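Local coordinates for protein glycoside hydrolase (Streptococcus pneumoniae serotype 4, PDB 6ORH) that is a family 29 glycoside hydrolase that probably cleaves alpha-L-fucosidic bonds in host-derived glycans, at residues L10-Q13 and T14-A17; A343-H346 and L347-L351; L385-G388 and Q389-A392. The protein carries 2 engineered substitutions. One frame throughout, in Å; residues are numbered along the deposited sequence. Where two conformers were deposited one is given.

Overall arrangement
From the N terminus, contact 1 (10-17) turns an extended run into helix 13-21, just before the first strand of the catalytic barrel, 23-27. Contact 2 (343-351) rounds a turn between strands 332-334 and 356-357 of the C-terminal beta domain. Contact 3 (385-392) lies in the loop between strands 378-382 and 391-400, which belong to different sheets of that domain; there Arg390 bonds back to Leu387 O. Each is local and they follow in series; none nests in or crosses another. Contacts 1 and 3 meet in space, with Leu10 CD2 3.4 Å from Gly388 N, so the N-terminal run packs against the beta domain. Contact 2 stands apart, its nearest atoms about 9 Å from contact 3.

Contact 1. Residues L10-Q13 and T14-A17; sequences LPSQ and TQLA. With EDO (1,2-ethanediol), chain E.
A capping box formed by Ser12 and Gln15 starts helix 13-21, which leads into the first strand of the catalytic barrel. Two reciprocal bonds define it. Gln15 N donates to Ser12 OG at 3.0 Å, and Ser12 N donates to Gln15 OE1 at 2.9 Å. The second bond is nearly straight, 171° at the hydrogen, and its donor lies in the plane of the side-chain carbonyl on a lone pair of OE1. Ser12 chi1 of 72° sets OG between the backbone N and the carbonyl carbon, facing the first turn of the helix. The Gln15 chain is extended beyond CG and runs back past Ser12 to present its amide. That amide is fixed at its other end too, because NE2 donates to the backbone oxygens of Phe251 on strand 250-259 and of Ser208 just before strand 209-211, while Thr14 OG1 is bonded to Asp198 O.

Helical bonding begins at the cap residue, with Leu16 N meeting Ser12 O at 3.0 Å, and continues with Ala17 N on Gln13 O at 2.9 Å. On the apolar side Pro11 crosses Leu16 at a slant, its ring atom CG 3.7 Å from Leu16 CG. An ethanediol molecule, probably from the crystallisation liquor, adds another polar neighbour: its O1 lies 2.9 Å from Gln15 OE1 and 3.0 Å from Leu10 O.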
ATOM      1  N   LEU A  10      -9.637  -9.018 -23.258  1.00 14.97           N
ATOM      2  CA  LEU A  10      -9.168  -7.766 -23.839  1.00 14.80           C
ATOM      3  C   LEU A  10     -10.151  -6.646 -23.538  1.00 14.95           C
ATOM      4  O   LEU A  10     -11.373  -6.846 -23.564  1.00 15.90           O
ATOM      5  CB  LEU A  10      -8.969  -7.932 -25.351  1.00 16.63           C
ATOM      6  CG  LEU A  10      -7.990  -9.028 -25.753  1.00 16.97           C
ATOM      7  CD1 LEU A  10      -7.840  -9.030 -27.283  1.00 17.48           C
ATOM      8  CD2 LEU A  10      -6.632  -8.867 -25.045  1.00 17.92           C
ATOM      9  N   PRO A  11      -9.670  -5.402 -23.340  1.00 14.30           N
ATOM     10  CA  PRO A  11     -10.574  -4.276 -23.097  1.00 14.23           C
ATOM     11  C   PRO A  11     -11.320  -3.884 -24.367  1.00 15.16           C
ATOM     12  O   PRO A  11     -10.798  -4.021 -25.462  1.00 15.74           O
ATOM     13  CB  PRO A  11      -9.616  -3.147 -22.670  1.00 13.87           C
ATOM     14  CG  PRO A  11      -8.299  -3.503 -23.365  1.00 13.65           C
ATOM     15  CD  PRO A  11      -8.243  -5.016 -23.386  1.00 14.05           C
ATOM     16  N   SER A  12     -12.525  -3.346 -24.189  1.00 15.03           N
ATOM     17  CA  SER A  12     -13.261  -2.706 -25.261  1.00 15.90           C
ATOM     18  C   SER A  12     -12.632  -1.345 -25.562  1.00 16.96           C
ATOM     19  O   SER A  12     -11.843  -0.833 -24.771  1.00 16.15           O
ATOM     20  CB  SER A  12     -14.685  -2.521 -24.862  1.00 17.43           C
ATOM     21  OG  SER A  12     -14.809  -1.489 -23.883  1.00 15.98           O
ATOM     22  N   GLN A  13     -13.034  -0.731 -26.679  0.50 18.70           N
ATOM     23  CA  GLN A  13     -12.535   0.601 -27.005  0.50 19.47           C
ATOM     24  C   GLN A  13     -13.018   1.640 -25.992  0.50 17.73           C
ATOM     25  O   GLN A  13     -12.265   2.556 -25.660  0.50 17.69           O
ATOM     26  CB  GLN A  13     -12.920   0.993 -28.431  0.50 21.70           C
ATOM     27  CG  GLN A  13     -12.321   0.077 -29.487  0.50 25.50           C
ATOM     28  CD  GLN A  13     -13.055   0.234 -30.795  0.50 29.56           C
ATOM     29  OE1 GLN A  13     -13.652  -0.711 -31.309  0.50 33.32           O
ATOM     30  NE2 GLN A  13     -13.033   1.445 -31.333  0.50 31.31           N
ATOM     31  N   THR A  14     -14.260   1.500 -25.505  1.00 17.34           N
ATOM     32  CA  THR A  14     -14.776   2.439 -24.520  1.00 15.94           C
ATOM     33  C   THR A  14     -14.007   2.299 -23.208  1.00 14.72           C
ATOM     34  O   THR A  14     -13.776   3.295 -22.516  1.00 15.11           O
ATOM     35  CB  THR A  14     -16.289   2.370 -24.269  1.00 15.57           C
ATOM     36  OG1 THR A  14     -16.716   1.034 -23.940  1.00 18.28           O
ATOM     37  CG2 THR A  14     -17.112   2.913 -25.417  1.00 17.51           C
ATOM     38  N   GLN A  15     -13.609   1.067 -22.870  1.00 14.07           N
ATOM     39  CA  GLN A  15     -12.823   0.879 -21.651  1.00 13.51           C
ATOM     40  C   GLN A  15     -11.448   1.540 -21.815  1.00 14.06           C
ATOM     41  O   GLN A  15     -10.978   2.210 -20.903  1.00 13.19           O
ATOM     42  CB  GLN A  15     -12.662  -0.601 -21.270  1.00 12.38           C
ATOM     43  CG  GLN A  15     -13.917  -1.219 -20.638  1.00 12.58           C
ATOM     44  CD  GLN A  15     -13.830  -2.724 -20.504  1.00 12.58           C
ATOM     45  OE1 GLN A  15     -13.447  -3.447 -21.433  1.00 13.28           O
ATOM     46  NE2 GLN A  15     -14.226  -3.242 -19.341  1.00 12.70           N
ATOM     47  N   LEU A  16     -10.794   1.326 -22.963  1.00 14.51           N
ATOM     48  CA  LEU A  16      -9.489   1.915 -23.204  1.00 14.20           C
ATOM     49  C   LEU A  16      -9.612   3.431 -23.186  1.00 14.03           C
ATOM     50  O   LEU A  16      -8.694   4.099 -22.712  1.00 14.60           O
ATOM     51  CB  LEU A  16      -8.948   1.431 -24.552  1.00 16.05           C
ATOM     52  CG  LEU A  16      -8.321   0.048 -24.523  1.00 17.03           C
ATOM     53  CD1 LEU A  16      -7.993  -0.427 -25.938  1.00 20.55           C
ATOM     54  CD2 LEU A  16      -7.089   0.029 -23.635  1.00 18.17           C
ATOM     55  N   ALA A  17     -10.732   3.948 -23.692  1.00 14.00           N
ATOM     56  CA  ALA A  17     -10.869   5.392 -23.775  1.00 14.11           C
ATOM     57  C   ALA A  17     -10.929   5.984 -22.361  1.00 13.45           C
ATOM     58  O   ALA A  17     -10.324   7.026 -22.044  1.00 14.50           O
ATOM     59  CB  ALA A  17     -12.067   5.734 -24.645  1.00 15.57           C
TER
HETATM   60  C1  EDO E 505     -15.523  -5.888 -22.874  1.00 39.58           C
HETATM   61  O1  EDO E 505     -14.112  -5.991 -22.749  1.00 34.33           O
HETATM   62  C2  EDO E 505     -16.155  -4.992 -21.870  1.00 36.01           C
HETATM   63  O2  EDO E 505     -17.435  -4.502 -22.230  1.00 34.56           O

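Contact 2. Residues A343-H346 and L347-L351; sequences ACRH and LTDGL
Asp349 folds back over the short 3-10 turn of Arg345 and His346, and it is a residue of a calcium site seen for this protein, although no ion is bound to this chain in the model. Its CB lies 3.4 Å from Arg345 O, and its CG, set between the backbone N and the carbonyl carbon (chi1 69°), comes near His346 CA. Oxygen OD1 accepts from Leu351 N at 3.0 Å, closing an Asx turn; the donor comes from well above the carboxylate plane, 64° out of it. The same OD1 stands 3.2 Å from His346 O. Both atoms are acceptors, and their convergence is consistent with a place for a cation, as His346 and Leu351, like Asp349, bind calcium in a structure of this protein.

At the other branch, OD2 bonds to Ser354 OG, a further residue of that site. It also forms a long salt bridge, 3.6 Å to Arg345 NH1, with the guanidinium and carboxylate planes turned 66° apart. His346 CD2 is 3.6 Å from OD2, while ND1 of that ring is bonded to Ser355 O.

The turn beneath is held by Leu347 N donating to Cys344 O at 3.0 Å. A water donates to Arg345 O at 2.7 Å and to Thr348 OG1 at 2.8 Å; that hydroxyl is also bonded to Ala331 O. The Leu347 side chain is buried between the two sheets, touching Val333 and Leu366 on strands 332-334 and 364-370 of one, and Leu442 and Ile445 on strand 441-448 of the other.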
ATOM      1  N   ALA A 343      11.467  -2.883 -30.652  1.00 18.86           N
ATOM      2  CA  ALA A 343      12.773  -2.583 -30.095  1.00 19.05           C
ATOM      3  C   ALA A 343      12.685  -1.790 -28.786  1.00 17.33           C
ATOM      4  O   ALA A 343      11.741  -1.035 -28.546  1.00 19.71           O
ATOM      5  CB  ALA A 343      13.598  -1.819 -31.124  1.00 18.63           C
ATOM      6  N   CYS A 344      13.743  -1.912 -27.981  1.00 19.37           N
ATOM      7  CA  CYS A 344      13.863  -1.194 -26.727  1.00 18.91           C
ATOM      8  C   CYS A 344      13.718   0.316 -26.898  1.00 20.68           C
ATOM      9  O   CYS A 344      13.158   0.983 -26.032  1.00 19.60           O
ATOM     10  CB  CYS A 344      15.202  -1.467 -26.050  1.00 20.43           C
ATOM     11  SG  CYS A 344      15.497  -3.199 -25.623  1.00 23.16           S
ATOM     12  N   ARG A 345      14.224   0.858 -28.019  1.00 22.72           N
ATOM     13  CA  ARG A 345      14.232   2.303 -28.215  1.00 24.44           C
ATOM     14  C   ARG A 345      12.807   2.848 -28.262  1.00 24.15           C
ATOM     15  O   ARG A 345      12.595   4.046 -28.082  1.00 26.61           O
ATOM     16  CB  ARG A 345      15.020   2.672 -29.482  1.00 24.98           C
ATOM     17  CG  ARG A 345      14.457   2.080 -30.768  1.00 28.48           C
ATOM     18  CD  ARG A 345      14.990   2.714 -32.058  1.00 32.65           C
ATOM     19  NE  ARG A 345      15.001   4.178 -32.022  1.00 36.07           N
ATOM     20  CZ  ARG A 345      13.967   4.985 -32.283  1.00 38.91           C
ATOM     21  NH1 ARG A 345      12.787   4.502 -32.639  1.00 36.97           N
ATOM     22  NH2 ARG A 345      14.131   6.295 -32.202  1.00 42.24           N
ATOM     23  N   HIS A 346      11.823   1.961 -28.459  1.00 23.86           N
ATOM     24  CA  HIS A 346      10.428   2.368 -28.516  1.00 22.90           C
ATOM     25  C   HIS A 346       9.893   2.842 -27.162  1.00 22.80           C
ATOM     26  O   HIS A 346       8.803   3.408 -27.094  1.00 25.39           O
ATOM     27  CB  HIS A 346       9.577   1.238 -29.104  1.00 24.68           C
ATOM     28  CG  HIS A 346       9.874   1.009 -30.547  1.00 26.27           C
ATOM     29  ND1 HIS A 346       9.460  -0.129 -31.225  1.00 23.88           N
ATOM     30  CD2 HIS A 346      10.593   1.748 -31.429  1.00 26.46           C
ATOM     31  CE1 HIS A 346       9.864  -0.053 -32.479  1.00 27.63           C
ATOM     32  NE2 HIS A 346      10.580   1.089 -32.625  1.00 25.85           N
ATOM     33  N   LEU A 347      10.641   2.604 -26.082  1.00 21.39           N
ATOM     34  CA  LEU A 347      10.157   2.952 -24.752  1.00 20.14           C
ATOM     35  C   LEU A 347      10.365   4.434 -24.445  1.00 20.96           C
ATOM     36  O   LEU A 347       9.701   4.967 -23.568  1.00 19.75           O
ATOM     37  CB  LEU A 347      10.875   2.070 -23.728  1.00 21.29           C
ATOM     38  CG  LEU A 347      10.531   0.591 -23.842  1.00 22.12           C
ATOM     39  CD1 LEU A 347      11.565  -0.283 -23.141  1.00 24.44           C
ATOM     40  CD2 LEU A 347       9.135   0.350 -23.281  1.00 23.86           C
ATOM     41  N   THR A 348      11.277   5.102 -25.177  1.00 21.47           N
ATOM     42  CA  THR A 348      11.577   6.486 -24.831  1.00 24.07           C
ATOM     43  C   THR A 348      11.547   7.400 -26.055  1.00 28.75           C
ATOM     44  O   THR A 348      12.091   8.503 -26.010  1.00 26.74           O
ATOM     45  CB  THR A 348      12.943   6.602 -24.146  1.00 23.45           C
ATOM     46  OG1 THR A 348      13.924   6.079 -25.035  1.00 22.39           O
ATOM     47  CG2 THR A 348      13.022   5.795 -22.869  1.00 24.19           C
ATOM     48  N   ASP A 349      10.906   6.949 -27.133  1.00 30.60           N
ATOM     49  CA  ASP A 349      11.004   7.659 -28.401  1.00 33.36           C
ATOM     50  C   ASP A 349       9.883   8.689 -28.538  1.00 34.01           C
ATOM     51  O   ASP A 349       9.838   9.411 -29.533  1.00 38.37           O
ATOM     52  CB  ASP A 349      11.069   6.683 -29.582  1.00 34.83           C
ATOM     53  CG  ASP A 349       9.788   5.901 -29.860  1.00 34.05           C
ATOM     54  OD1 ASP A 349       8.844   5.958 -29.043  1.00 33.07           O
ATOM     55  OD2 ASP A 349       9.759   5.211 -30.906  1.00 41.09           O
ATOM     56  N   GLY A 350       8.991   8.760 -27.542  1.00 34.51           N
ATOM     57  CA  GLY A 350       7.886   9.706 -27.533  1.00 38.91           C
ATOM     58  C   GLY A 350       6.870   9.450 -28.644  1.00 41.33           C
ATOM     59  O   GLY A 350       6.001  10.285 -28.875  1.00 41.58           O
ATOM     60  N   LEU A 351       7.012   8.313 -29.347  1.00 40.88           N
ATOM     61  CA  LEU A 351       6.034   7.843 -30.324  1.00 37.87           C
ATOM     62  C   LEU A 351       5.092   6.885 -29.598  1.00 38.86           C
ATOM     63  O   LEU A 351       5.530   5.831 -29.138  1.00 40.40           O
ATOM     64  CB  LEU A 351       6.752   7.085 -31.454  1.00 39.54           C
ATOM     65  CG  LEU A 351       7.089   7.824 -32.754  1.00 44.85           C
ATOM     66  CD1 LEU A 351       7.435   9.297 -32.533  1.00 44.19           C
ATOM     67  CD2 LEU A 351       8.215   7.117 -33.507  1.00 43.72           C
TER
HETATM   68  O   HOH W   1      14.283   6.166 -27.814  1.00 31.12           O

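Contact 3. Residues L385-G388 and Q389-A392; sequences LKLG and QRIA
With chi1 at -58°, Arg390 CG stands opposite its own carbonyl carbon, and the chain then runs extended to NE, carrying the guanidinium back to Leu387 O. There NH2 makes a firm bond of 2.9 Å to Leu387 O, 167° at the hydrogen, and Leu387 O lies in the guanidinium plane, at its edge. NE adds a weak second bond to the same oxygen, 3.4 Å long, so one carbonyl helps fix the rotation of the group. NH1 is also bonded to Leu439 O, and NH2 to Lys5 O as well as Leu387 O.

Across the backbone, Leu385 and Gln389 lie side by side and point the same way, with Leu385 CD2 3.8 Å from Gln389 CB. The amide of Gln389 reaches beyond the loop to Leu223 O and Gln225 N, next to strand 226-227 of the catalytic domain. Between Leu385 and Gln389 the chain turns at Gly388, whose N bonds to Leu385 O at 2.9 Å; at its phi of 93° a CB would press on Leu387 O, which glycine avoids. This is an inter-sheet loop of the F5/8 type C beta sandwich, passing from strand 378-382 in one sheet to strand 391-400 in the other.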
ATOM      1  N   LEU A 385      -2.483  -2.684 -23.470  1.00 15.93           N
ATOM      2  CA  LEU A 385      -3.591  -3.523 -23.031  1.00 16.29           C
ATOM      3  C   LEU A 385      -4.439  -3.993 -24.207  1.00 16.98           C
ATOM      4  O   LEU A 385      -5.294  -4.849 -24.011  1.00 18.09           O
ATOM      5  CB  LEU A 385      -4.440  -2.798 -21.975  1.00 15.02           C
ATOM      6  CG  LEU A 385      -3.780  -2.509 -20.630  1.00 14.37           C
ATOM      7  CD1 LEU A 385      -4.832  -2.012 -19.647  1.00 15.36           C
ATOM      8  CD2 LEU A 385      -3.022  -3.714 -20.060  1.00 14.50           C
ATOM      9  N   LYS A 386      -4.203  -3.473 -25.430  1.00 18.63           N
ATOM     10  CA  LYS A 386      -4.893  -4.054 -26.579  1.00 19.94           C
ATOM     11  C   LYS A 386      -4.478  -5.508 -26.762  1.00 18.68           C
ATOM     12  O   LYS A 386      -5.171  -6.273 -27.439  1.00 21.74           O
ATOM     13  CB  LYS A 386      -4.525  -3.300 -27.860  1.00 21.98           C
ATOM     14  CG  LYS A 386      -4.988  -1.855 -27.845  1.00 27.07           C
ATOM     15  CD  LYS A 386      -4.497  -1.022 -29.022  1.00 32.83           C
ATOM     16  CE  LYS A 386      -5.131   0.355 -28.985  1.00 37.30           C
ATOM     17  NZ  LYS A 386      -5.243   0.946 -30.341  1.00 42.76           N
ATOM     18  N   LEU A 387      -3.343  -5.893 -26.181  1.00 16.66           N
ATOM     19  CA  LEU A 387      -2.872  -7.267 -26.254  1.00 17.08           C
ATOM     20  C   LEU A 387      -3.027  -7.985 -24.902  1.00 15.77           C
ATOM     21  O   LEU A 387      -2.541  -9.105 -24.707  1.00 16.11           O
ATOM     22  CB  LEU A 387      -1.421  -7.265 -26.757  1.00 20.84           C
ATOM     23  CG  LEU A 387      -1.279  -7.115 -28.273  1.00 22.89           C
ATOM     24  CD1 LEU A 387       0.051  -6.480 -28.643  1.00 25.85           C
ATOM     25  CD2 LEU A 387      -1.456  -8.458 -28.978  1.00 25.68           C
ATOM     26  N   GLY A 388      -3.739  -7.336 -23.969  1.00 16.35           N
ATOM     27  CA  GLY A 388      -4.034  -7.941 -22.672  1.00 15.08           C
ATOM     28  C   GLY A 388      -3.014  -7.600 -21.578  1.00 14.81           C
ATOM     29  O   GLY A 388      -1.830  -7.352 -21.833  1.00 14.47           O
ATOM     30  N   GLN A 389      -3.482  -7.596 -20.324  1.00 12.78           N
ATOM     31  CA  GLN A 389      -2.618  -7.286 -19.188  1.00 13.45           C
ATOM     32  C   GLN A 389      -1.798  -8.521 -18.809  1.00 13.19           C
ATOM     33  O   GLN A 389      -2.340  -9.642 -18.733  1.00 14.31           O
ATOM     34  CB  GLN A 389      -3.522  -6.893 -18.005  1.00 12.08           C
ATOM     35  CG  GLN A 389      -2.754  -6.353 -16.797  1.00 11.43           C
ATOM     36  CD  GLN A 389      -3.637  -5.858 -15.671  1.00 11.64           C
ATOM     37  OE1 GLN A 389      -4.866  -5.907 -15.780  1.00 11.75           O
ATOM     38  NE2 GLN A 389      -3.012  -5.363 -14.603  1.00 10.32           N
ATOM     39  N   ARG A 390      -0.497  -8.337 -18.523  1.00 12.61           N
ATOM     40  CA  ARG A 390       0.393  -9.491 -18.393  1.00 12.64           C
ATOM     41  C   ARG A 390       1.298  -9.438 -17.169  1.00 13.60           C
ATOM     42  O   ARG A 390       1.471 -10.455 -16.491  1.00 13.26           O
ATOM     43  CB  ARG A 390       1.284  -9.602 -19.651  1.00 14.13           C
ATOM     44  CG  ARG A 390       0.494  -9.743 -20.949  1.00 13.80           C
ATOM     45  CD  ARG A 390       1.364  -9.502 -22.204  1.00 15.55           C
ATOM     46  NE  ARG A 390       0.509  -9.695 -23.350  1.00 15.42           N
ATOM     47  CZ  ARG A 390       0.756 -10.489 -24.399  1.00 15.77           C
ATOM     48  NH1 ARG A 390       1.920 -11.122 -24.513  1.00 16.58           N
ATOM     49  NH2 ARG A 390      -0.153 -10.603 -25.343  1.00 16.60           N
ATOM     50  N   ILE A 391       1.897  -8.268 -16.875  1.00 13.08           N
ATOM     51  CA  ILE A 391       2.975  -8.209 -15.893  1.00 12.95           C
ATOM     52  C   ILE A 391       2.418  -8.412 -14.490  1.00 14.53           C
ATOM     53  O   ILE A 391       1.424  -7.779 -14.149  1.00 14.32           O
ATOM     54  CB  ILE A 391       3.755  -6.886 -16.005  1.00 13.10           C
ATOM     55  CG1 ILE A 391       4.536  -6.900 -17.321  1.00 13.61           C
ATOM     56  CG2 ILE A 391       4.692  -6.713 -14.813  1.00 13.06           C
ATOM     57  CD1 ILE A 391       5.066  -5.517 -17.731  1.00 14.42           C
ATOM     58  N   ALA A 392       3.082  -9.259 -13.706  1.00 12.83           N
ATOM     59  CA  ALA A 392       2.644  -9.561 -12.353  1.00 12.46           C
ATOM     60  C   ALA A 392       3.663  -9.152 -11.295  1.00 14.62           C
ATOM     61  O   ALA A 392       3.334  -9.136 -10.096  1.00 14.75           O
ATOM     62  CB  ALA A 392       2.321 -11.047 -12.262  1.00 13.14           C
TER